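Local atomic coordinates of DegT/DnrJ/EryC1/StrS aminotransferase (Brucella abortus 2308, PDB entry 4QGR), a protein that probably acts as a pyridoxal-phosphate-dependent transaminase of the DegT/DnrJ/EryC1/StrS family. Residues G52-V57 / E255-L260; G188-T193 / A215-T220; R18-N23 / E261-A266. One frame throughout, in Å; residues are numbered along the deposited sequence.

Interaction 1 (G52-V57 / E255-L260)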
loop_
_atom_site.group_PDB
_atom_site.type_symbol
_atom_site.label_atom_id
_atom_site.label_comp_id
_atom_site.label_asym_id
_atom_site.label_seq_id
_atom_site.Cartn_x
_atom_site.Cartn_y
_atom_site.Cartn_z
ATOM N N GLY A 52 10.041 15.352 10.871
ATOM C CA GLY A 52 10.164 15.169 12.335
ATOM C C GLY A 52 10.460 16.489 13.068
ATOM O O GLY A 52 9.831 16.805 14.074
ATOM N N GLU A 53 11.394 17.281 12.554
ATOM C CA GLU A 53 11.711 18.568 13.197
ATOM C C GLU A 53 10.602 19.560 13.094
ATOM O O GLU A 53 10.341 20.280 14.029
ATOM C CB GLU A 53 13.006 19.150 12.612
ATOM C CG GLU A 53 14.141 18.215 12.979
ATOM C CD GLU A 53 15.477 18.889 13.193
ATOM O OE1 GLU A 53 15.506 20.122 13.476
ATOM O OE2 GLU A 53 16.473 18.155 13.087
ATOM N N TYR A 54 9.900 19.547 11.968
ATOM C CA TYR A 54 8.747 20.411 11.755
ATOM C C TYR A 54 7.656 20.113 12.794
ATOM O O TYR A 54 7.039 21.030 13.366
ATOM C CB TYR A 54 8.176 20.219 10.322
ATOM C CG TYR A 54 7.004 21.113 10.041
ATOM C CD1 TYR A 54 7.165 22.516 9.930
ATOM C CD2 TYR A 54 5.722 20.605 9.905
ATOM C CE1 TYR A 54 6.067 23.339 9.693
ATOM C CE2 TYR A 54 4.647 21.423 9.652
ATOM C CZ TYR A 54 4.823 22.785 9.575
ATOM O OH TYR A 54 3.744 23.597 9.338
ATOM N N LEU A 55 7.418 18.828 13.029
ATOM C CA LEU A 55 6.340 18.431 13.915
ATOM C C LEU A 55 6.779 18.322 15.383
ATOM O O LEU A 55 5.940 18.100 16.253
ATOM C CB LEU A 55 5.794 17.065 13.496
ATOM C CG LEU A 55 5.167 16.951 12.126
ATOM C CD1 LEU A 55 4.745 15.511 11.825
ATOM C CD2 LEU A 55 4.003 17.904 11.979
ATOM N N GLY A 56 8.075 18.401 15.624
ATOM C CA GLY A 56 8.635 18.136 16.960
ATOM C C GLY A 56 8.474 16.738 17.482
ATOM O O GLY A 56 8.253 16.532 18.678
ATOM N N VAL A 57 8.586 15.741 16.620
ATOM C CA VAL A 57 8.489 14.351 17.078
ATOM C C VAL A 57 9.808 13.682 16.745
ATOM O O VAL A 57 10.438 14.010 15.724
ATOM C CB VAL A 57 7.329 13.581 16.422
ATOM C CG1 VAL A 57 6.003 14.292 16.651
ATOM C CG2 VAL A 57 7.571 13.397 14.951
ATOM N N GLU A 255 9.985 19.102 -1.298
ATOM C CA GLU A 255 9.676 20.425 -1.843
ATOM C C GLU A 255 8.337 20.981 -1.316
ATOM O O GLU A 255 8.266 22.172 -0.996
ATOM C CB GLU A 255 9.671 20.371 -3.347
ATOM C CG GLU A 255 10.976 19.952 -3.986
ATOM C CD GLU A 255 12.167 20.854 -3.671
ATOM O OE1 GLU A 255 12.009 22.051 -3.314
ATOM O OE2 GLU A 255 13.296 20.355 -3.750
ATOM N N LYS A 256 7.328 20.127 -1.141
ATOM C CA LYS A 256 6.075 20.569 -0.531
ATOM C C LYS A 256 6.310 21.087 0.908
ATOM O O LYS A 256 5.780 22.123 1.322
ATOM C CB LYS A 256 5.041 19.452 -0.510
ATOM C CG LYS A 256 4.685 18.797 -1.826
ATOM C CD LYS A 256 4.152 19.812 -2.844
ATOM C CE LYS A 256 3.199 19.162 -3.833
ATOM N NZ LYS A 256 1.911 18.806 -3.213
ATOM N N LEU A 257 7.145 20.362 1.640
ATOM C CA LEU A 257 7.364 20.652 3.058
ATOM C C LEU A 257 8.016 22.015 3.197
ATOM O O LEU A 257 7.659 22.804 4.095
ATOM C CB LEU A 257 8.170 19.527 3.749
ATOM C CG LEU A 257 8.526 19.815 5.212
ATOM C CD1 LEU A 257 7.207 19.882 6.038
ATOM C CD2 LEU A 257 9.460 18.732 5.727
ATOM N N ALA A 258 8.890 22.368 2.267
ATOM C CA ALA A 258 9.615 23.667 2.364
ATOM C C ALA A 258 8.716 24.905 2.207
ATOM O O ALA A 258 9.096 26.013 2.591
ATOM C CB ALA A 258 10.776 23.736 1.357
ATOM N N ILE A 259 7.529 24.725 1.657
ATOM C CA ILE A 259 6.549 25.801 1.565
ATOM C C ILE A 259 5.315 25.635 2.433
ATOM O O ILE A 259 4.419 26.513 2.436
ATOM C CB ILE A 259 6.087 26.073 0.101
ATOM C CG1 ILE A 259 5.316 24.898 -0.488
ATOM C CG2 ILE A 259 7.269 26.472 -0.801
ATOM C CD1 ILE A 259 4.756 25.182 -1.852
ATOM N N LEU A 260 5.258 24.546 3.199
ATOM C CA LEU A 260 4.068 24.235 3.998
ATOM C C LEU A 260 3.775 25.319 5.041
ATOM O O LEU A 260 2.627 25.750 5.199
ATOM C CB LEU A 260 4.226 22.860 4.677
ATOM C CG LEU A 260 3.085 22.387 5.569
ATOM C CD1 LEU A 260 1.799 22.257 4.769
ATOM C CD2 LEU A 260 3.441 21.060 6.216
#
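Y54 reaches out from the last turn of helix 42-55 and meets two leucines, L257 and L260, that stand one turn apart on the long helix 247-278. The methyl CD1 of L257 sits over one face of the ring, 4.2 Å from Y54 CG, so it covers the root of the aromatic group. L260 touches further out: its CD2 comes obliquely to within 3.7 Å of Y54 CE2, and L260 CG lies 4.0 Å from Y54 OH. The two leucines therefore take different parts of the ring. L257 slides past the tyrosine in the opposite direction, while L260 crosses it at about a right angle.

Torsions explain how the tyrosine spans the gap. With CG anti to the backbone N (chi1 -179°), the ring is carried away from its own helix, and it bridges backbones whose nearest CA atoms, those of Y54 and L257, are 8.8 Å apart.

Further out, the hydroxyl of Y54 is hydrogen-bonded to OE1 of E261, the residue right after L260. M183 of strand 182-183 packs on Y54 as well. Just past the tyrosine the helix ends in a Schellman motif: G56 has positive phi, V57 N bonds to G52 O at 3.0 Å, and the bond from G56 N to E53 O is weak. L55, before this turn, and V57, after it, both pack on F211 of strand 208-212.

Between the two segments themselves the contact is purely apolar, with no hydrogen bond crossing it. The leucines offer the ring dispersion contact only, chiefly through one methyl each, while the hydroxyl is tied to the carboxylate of E261, probably ionised, which would make the tyrosine the likely donor and fix the direction of its outer end.

Interaction 2 (G188-T193 / A215-T220); sequences GHVGAT and AELADT
The carbonyl oxygen of H189 accepts a hydrogen bond from OG1 of T212, and on the approach from helix 215-224 the methyl CD2 of L217 packs 3.8 Å from that same H189 O. The same methyl also reaches V190, lying 3.9 Å from V190 CB and 4.2 Å from V190 CG2, so a single leucine branch carries the whole contact. The valine and leucine side chains cross at about a right angle. The backbone of V190 aims CB toward the helix; the torsion, with CG2 anti to the backbone N and CG1 between the N and the carbonyl carbon (chi1 64°), then turns CG2 to the leucine.

Strand 190-194 lies inside the mixed central sheet of the large domain, the hallmark of fold-type I aminotransferases, between strands 166-170 and 208-212. Helix 215-224 follows directly on the latter and packs back against the sheet. P73 of helix 68-76 also covers V190, while T76 of that helix touches L217.

Second-shell bonds set both partners in place. D214, just ahead of the helix, takes L217 N on its OD1. On the other segment the H189 ring bonds through ND1 to I167 N and meets the ring of F166, their planes about 25° apart.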
loop_
_atom_site.group_PDB
_atom_site.type_symbol
_atom_site.label_atom_id
_atom_site.label_comp_id
_atom_site.label_asym_id
_atom_site.label_seq_id
_atom_site.Cartn_x
_atom_site.Cartn_y
_atom_site.Cartn_z
ATOM N N GLY A 188 -1.276 11.643 21.182
ATOM C CA GLY A 188 -1.442 10.205 21.406
ATOM C C GLY A 188 -0.152 9.458 21.615
ATOM O O GLY A 188 0.925 10.061 21.817
ATOM N N HIS A 189 -0.232 8.143 21.537
ATOM C CA HIS A 189 0.965 7.288 21.563
ATOM C C HIS A 189 1.717 7.337 20.215
ATOM O O HIS A 189 2.942 7.156 20.137
ATOM C CB HIS A 189 0.562 5.845 21.905
ATOM C CG HIS A 189 0.078 5.660 23.317
ATOM N ND1 HIS A 189 -1.251 5.782 23.678
ATOM C CD2 HIS A 189 0.749 5.330 24.456
ATOM C CE1 HIS A 189 -1.378 5.596 24.977
ATOM N NE2 HIS A 189 -0.181 5.299 25.475
ATOM N N VAL A 190 0.948 7.574 19.158
ATOM C CA VAL A 190 1.428 7.536 17.794
ATOM C C VAL A 190 0.442 8.342 16.946
ATOM O O VAL A 190 -0.778 8.343 17.200
ATOM C CB VAL A 190 1.537 6.059 17.296
ATOM C CG1 VAL A 190 0.178 5.410 17.257
ATOM C CG2 VAL A 190 2.239 5.900 15.972
ATOM N N GLY A 191 0.990 9.041 15.960
ATOM C CA GLY A 191 0.201 9.777 15.004
ATOM C C GLY A 191 0.323 9.136 13.648
ATOM O O GLY A 191 1.312 8.491 13.340
ATOM N N ALA A 192 -0.701 9.372 12.826
ATOM C CA ALA A 192 -0.789 8.857 11.480
ATOM C C ALA A 192 -1.195 9.967 10.508
ATOM O O ALA A 192 -2.066 10.780 10.831
ATOM C CB ALA A 192 -1.840 7.752 11.424
ATOM N N THR A 193 -0.635 9.959 9.297
ATOM C CA THR A 193 -1.138 10.852 8.269
ATOM C C THR A 193 -1.071 10.238 6.862
ATOM O O THR A 193 -0.499 9.160 6.639
ATOM C CB THR A 193 -0.424 12.226 8.281
ATOM O OG1 THR A 193 -1.174 13.209 7.550
ATOM C CG2 THR A 193 0.938 12.121 7.661
ATOM N N ALA A 215 10.860 5.160 20.902
ATOM C CA ALA A 215 11.826 4.471 20.015
ATOM C C ALA A 215 11.484 2.993 19.758
ATOM O O ALA A 215 11.685 2.487 18.656
ATOM C CB ALA A 215 13.253 4.588 20.561
ATOM N N GLU A 216 10.995 2.298 20.778
ATOM C CA GLU A 216 10.659 0.905 20.628
ATOM C C GLU A 216 9.480 0.765 19.660
ATOM O O GLU A 216 9.507 -0.070 18.782
ATOM C CB GLU A 216 10.314 0.277 21.972
ATOM C CG GLU A 216 10.165 -1.236 21.901
ATOM C CD GLU A 216 10.202 -1.896 23.282
ATOM O OE1 GLU A 216 11.229 -1.778 23.998
ATOM O OE2 GLU A 216 9.199 -2.548 23.639
ATOM N N LEU A 217 8.475 1.607 19.822
ATOM C CA LEU A 217 7.312 1.551 18.946
ATOM C C LEU A 217 7.747 1.851 17.513
ATOM O O LEU A 217 7.286 1.198 16.565
ATOM C CB LEU A 217 6.238 2.525 19.389
ATOM C CG LEU A 217 5.048 2.694 18.440
ATOM C CD1 LEU A 217 4.329 1.365 18.209
ATOM C CD2 LEU A 217 4.074 3.721 19.010
ATOM N N ALA A 218 8.616 2.840 17.340
ATOM C CA ALA A 218 9.140 3.195 16.013
ATOM C C ALA A 218 9.851 1.979 15.367
ATOM O O ALA A 218 9.685 1.706 14.204
ATOM C CB ALA A 218 10.098 4.387 16.126
ATOM N N ASP A 219 10.654 1.257 16.139
ATOM C CA ASP A 219 11.407 0.107 15.607
ATOM C C ASP A 219 10.450 -0.960 15.140
ATOM O O ASP A 219 10.668 -1.580 14.105
ATOM C CB ASP A 219 12.307 -0.492 16.688
ATOM C CG ASP A 219 13.532 0.354 16.995
ATOM O OD1 ASP A 219 13.887 1.254 16.213
ATOM O OD2 ASP A 219 14.174 0.094 18.047
ATOM N N THR A 220 9.401 -1.174 15.909
ATOM C CA THR A 220 8.384 -2.171 15.581
ATOM C C THR A 220 7.648 -1.750 14.325
ATOM O O THR A 220 7.351 -2.576 13.475
ATOM C CB THR A 220 7.427 -2.427 16.780
ATOM O OG1 THR A 220 8.222 -2.821 17.949
ATOM C CG2 THR A 220 6.533 -3.497 16.456
#

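Interaction 3 (R18-N23 / E261-A266); sequences RARIEN and EDEMEA
R20 and D262 form the charged part of this contact, a salt bridge between the end of helix 14-20 and the long helix 247-278. NH2 of the arginine donates to D262 OD2 over 2.9 Å, with a moderately bent N-H...O angle of 154°. The carboxylate stands at the edge of the guanidinium, and the two planes are nearly perpendicular at 88°; OD2 is met from above its own carboxylate plane. R20 gets this far by being fully stretched, with CG anti to the backbone N (chi1 -179°) and the chain extended as far as NE.

A water bridges the same pair. It accepts from R20 NH1 at 2.9 Å and donates to D262 OD2 at 2.9 Å. OD2 is thus held by two donors: NH2 reaches the aspartate directly, and NH1 reaches it through the water.

E263 adds van der Waals contact and a nearby opposite charge. Its CG packs obliquely 3.9 Å from R20 NH1, the two side chains sliding past each other in opposite directions. The carboxylate is not bonded to the arginine: OE2 is 4.4 Å from NH1 and well out of the guanidinium plane. Instead OE2 takes hydrogen bonds from Y361 and Q17, and the Y361 hydroxyl also bonds R20 NH1 directly, linking the two groups.

I259, on the same long helix, packs against R20, while R18 packs on Y38 of the second subunit. The long helix leading out of the large domain, with the N-terminal helices laid against it, is consistent with the fold-type I aminotransferase architecture.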
loop_
_atom_site.group_PDB
_atom_site.type_symbol
_atom_site.label_atom_id
_atom_site.label_comp_id
_atom_site.label_asym_id
_atom_site.label_seq_id
_atom_site.Cartn_x
_atom_site.Cartn_y
_atom_site.Cartn_z
ATOM N N ARG A 18 1.942 23.720 -7.814
ATOM C CA ARG A 18 3.022 23.208 -8.613
ATOM C C ARG A 18 3.717 24.367 -9.333
ATOM O O ARG A 18 4.954 24.363 -9.467
ATOM C CB ARG A 18 2.522 22.147 -9.590
ATOM C CG ARG A 18 3.631 21.462 -10.365
ATOM C CD ARG A 18 3.121 20.328 -11.241
ATOM N NE ARG A 18 2.572 20.836 -12.481
ATOM C CZ ARG A 18 3.308 21.267 -13.530
ATOM N NH1 ARG A 18 4.649 21.229 -13.553
ATOM N NH2 ARG A 18 2.696 21.736 -14.606
ATOM N N ALA A 19 2.936 25.310 -9.871
ATOM C CA ALA A 19 3.566 26.451 -10.576
ATOM C C ALA A 19 4.591 27.175 -9.673
ATOM O O ALA A 19 5.670 27.634 -10.156
ATOM C CB ALA A 19 2.520 27.421 -11.091
ATOM N N ARG A 20 4.264 27.298 -8.384
ATOM C CA ARG A 20 5.099 28.039 -7.449
ATOM C C ARG A 20 6.510 27.429 -7.334
ATOM O O ARG A 20 7.547 28.136 -7.172
ATOM C CB ARG A 20 4.409 28.048 -6.102
ATOM C CG ARG A 20 5.146 28.807 -5.028
ATOM C CD ARG A 20 4.475 28.588 -3.701
ATOM N NE ARG A 20 5.124 29.273 -2.586
ATOM C CZ ARG A 20 4.516 29.511 -1.428
ATOM N NH1 ARG A 20 3.271 29.136 -1.265
ATOM N NH2 ARG A 20 5.126 30.214 -0.501
ATOM N N ILE A 21 6.571 26.114 -7.428
ATOM C CA ILE A 21 7.810 25.387 -7.206
ATOM C C ILE A 21 8.046 24.410 -8.357
ATOM O O ILE A 21 8.638 23.355 -8.193
ATOM C CB ILE A 21 7.824 24.652 -5.835
ATOM C CG1 ILE A 21 6.534 23.850 -5.595
ATOM C CG2 ILE A 21 7.986 25.614 -4.668
ATOM C CD1 ILE A 21 6.661 22.819 -4.492
ATOM N N GLU A 22 7.631 24.809 -9.550
ATOM C CA GLU A 22 7.645 23.949 -10.720
ATOM C C GLU A 22 9.002 23.327 -11.037
ATOM O O GLU A 22 9.156 22.097 -11.212
ATOM C CB GLU A 22 7.088 24.766 -11.921
ATOM C CG GLU A 22 7.141 24.003 -13.233
ATOM C CD GLU A 22 6.645 24.767 -14.456
ATOM O OE1 GLU A 22 5.984 25.802 -14.330
ATOM O OE2 GLU A 22 6.933 24.301 -15.575
ATOM N N ASN A 23 10.003 24.181 -11.176
ATOM C CA ASN A 23 11.319 23.696 -11.525
ATOM C C ASN A 23 12.012 22.916 -10.412
ATOM O O ASN A 23 12.733 21.977 -10.698
ATOM C CB ASN A 23 12.188 24.860 -11.991
ATOM C CG ASN A 23 11.676 25.440 -13.266
ATOM O OD1 ASN A 23 11.984 24.916 -14.353
ATOM N ND2 ASN A 23 10.933 26.546 -13.176
ATOM N N GLU A 261 4.786 25.779 5.755
ATOM C CA GLU A 261 4.525 26.766 6.799
ATOM C C GLU A 261 3.940 28.051 6.244
ATOM O O GLU A 261 3.014 28.567 6.809
ATOM C CB GLU A 261 5.773 27.038 7.656
ATOM C CG GLU A 261 5.528 28.004 8.797
ATOM C CD GLU A 261 4.651 27.486 9.924
ATOM O OE1 GLU A 261 4.279 26.301 9.945
ATOM O OE2 GLU A 261 4.287 28.302 10.807
ATOM N N ASP A 262 4.447 28.543 5.105
ATOM C CA ASP A 262 3.882 29.763 4.503
ATOM C C ASP A 262 2.427 29.499 4.025
ATOM O O ASP A 262 1.523 30.329 4.193
ATOM C CB ASP A 262 4.768 30.241 3.355
ATOM C CG ASP A 262 4.330 31.535 2.804
ATOM O OD1 ASP A 262 4.602 32.571 3.444
ATOM O OD2 ASP A 262 3.748 31.557 1.710
ATOM N N GLU A 263 2.214 28.323 3.430
ATOM C CA GLU A 263 0.873 27.901 3.052
ATOM C C GLU A 263 -0.107 27.832 4.235
ATOM O O GLU A 263 -1.288 28.112 4.063
ATOM C CB GLU A 263 0.916 26.528 2.392
ATOM C CG GLU A 263 1.458 26.573 0.975
ATOM C CD GLU A 263 1.442 25.232 0.282
ATOM O OE1 GLU A 263 1.378 24.182 0.980
ATOM O OE2 GLU A 263 1.446 25.196 -0.969
ATOM N N MET A 264 0.376 27.379 5.396
ATOM C CA MET A 264 -0.435 27.406 6.643
ATOM C C MET A 264 -0.805 28.828 7.072
ATOM O O MET A 264 -1.953 29.089 7.487
ATOM C CB MET A 264 0.268 26.654 7.777
ATOM C CG MET A 264 0.225 25.152 7.548
ATOM S SD MET A 264 -1.455 24.499 7.665
ATOM C CE MET A 264 -1.521 23.284 6.368
ATOM N N GLU A 265 0.118 29.768 6.902
ATOM C CA GLU A 265 -0.240 31.167 7.165
ATOM C C GLU A 265 -1.344 31.609 6.230
ATOM O O GLU A 265 -2.288 32.309 6.646
ATOM C CB GLU A 265 0.998 32.082 7.068
ATOM C CG GLU A 265 2.059 31.704 8.096
ATOM C CD GLU A 265 3.405 32.398 7.868
ATOM O OE1 GLU A 265 3.523 33.221 6.931
ATOM O OE2 GLU A 265 4.353 32.119 8.640
ATOM N N ALA A 266 -1.224 31.235 4.957
ATOM C CA ALA A 266 -2.203 31.602 3.963
ATOM C C ALA A 266 -3.563 30.999 4.268
ATOM O O ALA A 266 -4.571 31.670 4.201
ATOM C CB ALA A 266 -1.742 31.174 2.562
HETATM O O HOH W 1 1.395 30.261 0.691
#

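Interactions 1 and 3 share helix 247-278 and touch each other, at E261 on one side and where I259 meets I21 on the other. Going along that helix, the chemistry changes from leucines around an aromatic ring to a more exposed salt bridge with a bridging water. Interaction 2 stands apart, its centre 18 Å from that of interaction 1 and 29 Å from that of interaction 3. It joins a buried sheet strand to a helix lying on it through a leucine methyl set against a valine and a backbone carbonyl. Each contact is partly buried, with interaction 3 lying farthest from the chain's centre.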